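Local coordinates for protein citrate synthase (Metallosphaera sedula, PDB 6ABX) that probably condenses oxaloacetate with acetyl-CoA and water to give citrate and free CoA, the step that feeds carbon into the tricarboxylic acid cycle, at residues L7-I20 and D178-V190. Sequence-based numbering, arbitrary orientation.
Sequences LEDIAIKETSITYI and DHEMNASTMACLV
Glu180 extends its chain beyond CG to the backbone of strand 18-21, where its OE1 accepts the N-H of Ile20 at 3.1 Å (N to OE1) on the syn side. The bond is bent, with an N-H...O angle of 139°, and the donor lies out of the carboxylate plane. Beside it, Thr18 OG1 donates to Asp178 OD2 over 2.6 Å, meeting that oxygen on its anti side. The backbone N of Glu180 reaches the same OD2 from the opposite face of the carboxylate, closing an Asx turn, and His339 of helix 324-343 is a further partner. Ile20 turns CG1 anti to its carbonyl carbon (chi1 -58°), which carries CD1 over the His179 ring, 3.6 Å from the centroid and 9° off the normal, a CH-pi contact. With an alanine in place of Glu180, the N-H of Ile20 would probably lose its acceptor and a gap would open beside Thr15 CG2. Farther along, the packing is apolar: Ile12 CD1 sits 3.7 Å from both Met181 CE and Leu189 CD1, while the side chains of Met186 and Leu7 cross at about a right angle, CE against CD1. His179, which binds oxaloacetate, hydrogen-bonds through ND1 to a bound citrate and through NE2 to Tyr256. Strand 18-21 thus backs the oxaloacetate site through Ile20, and with one ring face covered by a methyl and both nitrogens engaged, the imidazole is probably restrained from turning.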
loop_
_atom_site.group_PDB
_atom_site.type_symbol
_atom_site.label_atom_id
_atom_site.label_comp_id
_atom_site.label_asym_id
_atom_site.label_seq_id
_atom_site.Cartn_x
_atom_site.Cartn_y
_atom_site.Cartn_z
ATOM N N LEU A 7 16.495 1.231 5.774
ATOM C CA LEU A 7 16.173 1.212 7.214
ATOM C C LEU A 7 16.778 -0.012 7.900
ATOM O O LEU A 7 16.230 -0.530 8.888
ATOM C CB LEU A 7 14.665 1.251 7.433
ATOM C CG LEU A 7 14.006 2.556 7.008
ATOM C CD1 LEU A 7 12.520 2.455 7.217
ATOM C CD2 LEU A 7 14.608 3.758 7.790
ATOM N N GLU A 8 17.979 -0.387 7.461
ATOM C CA GLU A 8 18.673 -1.510 8.070
ATOM C C GLU A 8 18.932 -1.201 9.541
ATOM O O GLU A 8 19.556 -0.215 9.870
ATOM C CB GLU A 8 20.041 -1.755 7.445
ATOM C CG GLU A 8 19.998 -2.564 6.187
ATOM C CD GLU A 8 21.372 -2.945 5.652
ATOM O OE1 GLU A 8 22.137 -2.022 5.278
ATOM O OE2 GLU A 8 21.680 -4.166 5.622
ATOM N N ASP A 9 18.416 -2.056 10.394
ATOM C CA ASP A 9 18.641 -1.986 11.828
ATOM C C ASP A 9 18.030 -0.705 12.426
ATOM O O ASP A 9 18.482 -0.277 13.488
ATOM C CB ASP A 9 20.125 -2.104 12.211
ATOM C CG ASP A 9 20.274 -2.467 13.694
ATOM O OD1 ASP A 9 19.565 -3.383 14.148
ATOM O OD2 ASP A 9 21.023 -1.750 14.412
ATOM N N ILE A 10 17.001 -0.124 11.776
ATOM C CA ILE A 10 16.229 0.996 12.345
ATOM C C ILE A 10 14.906 0.453 12.878
ATOM O O ILE A 10 14.100 -0.154 12.131
ATOM C CB ILE A 10 15.992 2.095 11.285
ATOM C CG1 ILE A 10 17.309 2.684 10.773
ATOM C CG2 ILE A 10 15.056 3.143 11.836
ATOM C CD1 ILE A 10 18.126 3.367 11.874
ATOM N N ALA A 11 14.671 0.633 14.174
ATOM C CA ALA A 11 13.450 0.150 14.799
ATOM C C ALA A 11 12.340 1.178 14.619
ATOM O O ALA A 11 12.414 2.336 15.123
ATOM C CB ALA A 11 13.642 -0.155 16.255
ATOM N N ILE A 12 11.227 0.700 14.044
ATOM C CA ILE A 12 10.096 1.595 13.777
ATOM C C ILE A 12 8.935 1.438 14.750
ATOM O O ILE A 12 7.997 2.275 14.748
ATOM C CB ILE A 12 9.655 1.457 12.317
ATOM C CG1 ILE A 12 9.211 0.033 11.984
ATOM C CG2 ILE A 12 10.779 1.987 11.443
ATOM C CD1 ILE A 12 7.751 -0.133 12.119
ATOM N N LYS A 13 8.951 0.382 15.578
ATOM C CA LYS A 13 7.910 0.168 16.553
ATOM C C LYS A 13 8.415 -0.789 17.633
ATOM O O LYS A 13 9.448 -1.442 17.445
ATOM C CB LYS A 13 6.643 -0.452 15.946
ATOM C CG LYS A 13 6.833 -1.824 15.300
ATOM C CD LYS A 13 5.763 -2.825 15.593
ATOM C CE LYS A 13 4.361 -2.397 15.286
ATOM N NZ LYS A 13 3.379 -3.495 15.534
ATOM N N GLU A 14 7.722 -0.761 18.749
ATOM C CA GLU A 14 7.872 -1.835 19.747
ATOM C C GLU A 14 6.769 -2.861 19.493
ATOM O O GLU A 14 5.640 -2.476 19.255
ATOM C CB GLU A 14 7.762 -1.266 21.156
ATOM C CG GLU A 14 9.006 -0.519 21.579
ATOM C CD GLU A 14 8.942 0.111 22.970
ATOM O OE1 GLU A 14 7.916 -0.088 23.686
ATOM O OE2 GLU A 14 9.934 0.779 23.336
ATOM N N THR A 15 7.073 -4.129 19.789
ATOM C CA THR A 15 6.092 -5.168 19.543
ATOM C C THR A 15 6.138 -6.194 20.655
ATOM O O THR A 15 7.228 -6.557 21.097
ATOM C CB THR A 15 6.235 -5.818 18.158
ATOM O OG1 THR A 15 5.056 -6.558 17.870
ATOM C CG2 THR A 15 7.421 -6.732 17.986
ATOM N N SER A 16 4.987 -6.831 20.874
ATOM C CA SER A 16 4.917 -8.032 21.712
ATOM C C SER A 16 4.339 -9.207 20.895
ATOM O O SER A 16 4.092 -10.263 21.441
ATOM C CB SER A 16 4.095 -7.759 22.921
ATOM O OG SER A 16 2.751 -7.572 22.563
ATOM N N ILE A 17 4.185 -8.997 19.582
ATOM C CA ILE A 17 3.550 -10.022 18.712
ATOM C C ILE A 17 4.501 -11.178 18.393
ATOM O O ILE A 17 4.129 -12.369 18.607
ATOM C CB ILE A 17 2.955 -9.351 17.449
ATOM C CG1 ILE A 17 1.885 -8.328 17.833
ATOM C CG2 ILE A 17 2.395 -10.422 16.529
ATOM C CD1 ILE A 17 1.450 -7.464 16.693
ATOM N N THR A 18 5.633 -10.875 17.762
ATOM C CA THR A 18 6.532 -11.847 17.202
ATOM C C THR A 18 7.968 -11.486 17.595
ATOM O O THR A 18 8.349 -10.307 17.558
ATOM C CB THR A 18 6.395 -11.920 15.684
ATOM O OG1 THR A 18 5.039 -12.305 15.441
ATOM C CG2 THR A 18 7.410 -12.861 15.074
ATOM N N TYR A 19 8.697 -12.493 18.058
ATOM C CA TYR A 19 10.146 -12.366 18.259
ATOM C C TYR A 19 10.863 -13.358 17.359
ATOM O O TYR A 19 10.573 -14.561 17.428
ATOM C CB TYR A 19 10.535 -12.665 19.707
ATOM C CG TYR A 19 12.011 -12.660 19.929
ATOM C CD1 TYR A 19 12.730 -11.494 19.737
ATOM C CD2 TYR A 19 12.695 -13.817 20.248
ATOM C CE1 TYR A 19 14.101 -11.477 19.858
ATOM C CE2 TYR A 19 14.078 -13.812 20.385
ATOM C CZ TYR A 19 14.765 -12.623 20.233
ATOM O OH TYR A 19 16.122 -12.585 20.314
ATOM N N ILE A 20 11.864 -12.867 16.609
ATOM C CA ILE A 20 12.752 -13.676 15.809
ATOM C C ILE A 20 14.116 -13.730 16.480
ATOM O O ILE A 20 14.674 -12.653 16.753
ATOM C CB ILE A 20 12.893 -13.088 14.390
ATOM C CG1 ILE A 20 11.539 -12.975 13.685
ATOM C CG2 ILE A 20 13.905 -13.895 13.598
ATOM C CD1 ILE A 20 11.528 -12.034 12.510
ATOM N N ASP A 178 2.999 -14.485 10.731
ATOM C CA ASP A 178 3.687 -13.247 11.043
ATOM C C ASP A 178 5.200 -13.447 11.024
ATOM O O ASP A 178 5.672 -14.514 11.358
ATOM C CB ASP A 178 3.338 -12.660 12.415
ATOM C CG ASP A 178 3.732 -11.186 12.504
ATOM O OD1 ASP A 178 3.212 -10.398 11.677
ATOM O OD2 ASP A 178 4.640 -10.849 13.311
ATOM N N HIS A 179 5.921 -12.345 10.732
ATOM C CA HIS A 179 7.382 -12.430 10.836
ATOM C C HIS A 179 7.952 -11.062 11.236
ATOM O O HIS A 179 8.911 -10.630 10.642
ATOM C CB HIS A 179 7.989 -13.017 9.587
ATOM C CG HIS A 179 9.240 -13.779 9.838
ATOM N ND1 HIS A 179 10.450 -13.430 9.263
ATOM C CD2 HIS A 179 9.493 -14.805 10.696
ATOM C CE1 HIS A 179 11.395 -14.264 9.695
ATOM N NE2 HIS A 179 10.828 -15.155 10.565
ATOM N N GLU A 180 7.265 -10.374 12.152
ATOM C CA GLU A 180 7.770 -9.103 12.702
ATOM C C GLU A 180 7.792 -8.106 11.504
ATOM O O GLU A 180 6.821 -7.953 10.706
ATOM C CB GLU A 180 9.057 -9.457 13.490
ATOM C CG GLU A 180 9.293 -8.664 14.806
ATOM C CD GLU A 180 10.489 -8.956 15.733
ATOM O OE1 GLU A 180 11.155 -10.010 15.582
ATOM O OE2 GLU A 180 10.770 -8.116 16.690
ATOM N N MET A 181 8.902 -7.416 11.266
ATOM C CA MET A 181 8.873 -6.197 10.505
ATOM C C MET A 181 9.340 -6.194 9.011
ATOM O O MET A 181 10.009 -5.313 8.533
ATOM C CB MET A 181 9.835 -5.259 11.213
ATOM C CG MET A 181 9.656 -3.962 10.724
ATOM S SD MET A 181 7.956 -3.620 10.296
ATOM C CE MET A 181 7.124 -3.745 11.916
ATOM N N ASN A 182 8.822 -7.016 8.190
ATOM C CA ASN A 182 9.331 -7.093 6.855
ATOM C C ASN A 182 8.757 -5.907 6.039
ATOM O O ASN A 182 7.905 -5.138 6.538
ATOM C CB ASN A 182 8.881 -8.450 6.343
ATOM C CG ASN A 182 7.478 -8.783 6.780
ATOM O OD1 ASN A 182 6.498 -8.249 6.271
ATOM N ND2 ASN A 182 7.344 -9.621 7.809
ATOM N N ALA A 183 9.114 -5.838 4.773
ATOM C CA ALA A 183 8.674 -4.745 3.887
ATOM C C ALA A 183 7.148 -4.652 3.800
ATOM O O ALA A 183 6.619 -3.563 3.716
ATOM C CB ALA A 183 9.252 -4.926 2.514
ATOM N N SER A 184 6.427 -5.774 3.700
ATOM C CA SER A 184 4.974 -5.721 3.592
ATOM C C SER A 184 4.328 -5.217 4.891
ATOM O O SER A 184 3.386 -4.406 4.818
ATOM C CB SER A 184 4.355 -7.017 3.110
ATOM O OG SER A 184 4.586 -8.105 4.015
ATOM N N THR A 185 4.799 -5.690 6.040
ATOM C CA THR A 185 4.281 -5.177 7.303
ATOM C C THR A 185 4.583 -3.675 7.404
ATOM O O THR A 185 3.683 -2.927 7.829
ATOM C CB THR A 185 4.857 -5.980 8.478
ATOM O OG1 THR A 185 4.479 -7.346 8.268
ATOM C CG2 THR A 185 4.411 -5.448 9.816
ATOM N N MET A 186 5.753 -3.246 6.958
ATOM C CA MET A 186 6.075 -1.816 6.968
ATOM C C MET A 186 5.079 -1.042 6.068
ATOM O O MET A 186 4.626 0.039 6.406
ATOM C CB MET A 186 7.527 -1.562 6.562
ATOM C CG MET A 186 7.938 -0.100 6.505
ATOM S SD MET A 186 7.775 0.625 8.125
ATOM C CE MET A 186 8.543 2.217 7.818
ATOM N N ALA A 187 4.742 -1.552 4.892
ATOM C CA ALA A 187 3.791 -0.851 3.999
ATOM C C ALA A 187 2.454 -0.660 4.706
ATOM O O ALA A 187 1.866 0.411 4.669
ATOM C CB ALA A 187 3.625 -1.616 2.715
ATOM N N CYS A 188 2.006 -1.718 5.409
ATOM C CA CYS A 188 0.743 -1.691 6.115
ATOM C C CYS A 188 0.818 -0.576 7.160
ATOM O O CYS A 188 -0.179 0.118 7.357
ATOM C CB CYS A 188 0.428 -2.975 6.837
ATOM S SG CYS A 188 0.104 -4.364 5.708
ATOM N N LEU A 189 1.948 -0.503 7.868
ATOM C CA LEU A 189 2.096 0.435 8.997
ATOM C C LEU A 189 2.203 1.878 8.489
ATOM O O LEU A 189 1.623 2.739 9.108
ATOM C CB LEU A 189 3.308 0.074 9.838
ATOM C CG LEU A 189 3.139 -1.146 10.726
ATOM C CD1 LEU A 189 4.495 -1.609 11.242
ATOM C CD2 LEU A 189 2.242 -0.806 11.914
ATOM N N VAL A 190 2.883 2.107 7.356
ATOM C CA VAL A 190 2.960 3.483 6.821
ATOM C C VAL A 190 1.545 3.979 6.538
ATOM O O VAL A 190 1.162 5.089 6.935
ATOM C CB VAL A 190 3.845 3.583 5.591
ATOM C CG1 VAL A 190 3.773 4.972 4.993
ATOM C CG2 VAL A 190 5.284 3.262 5.971
#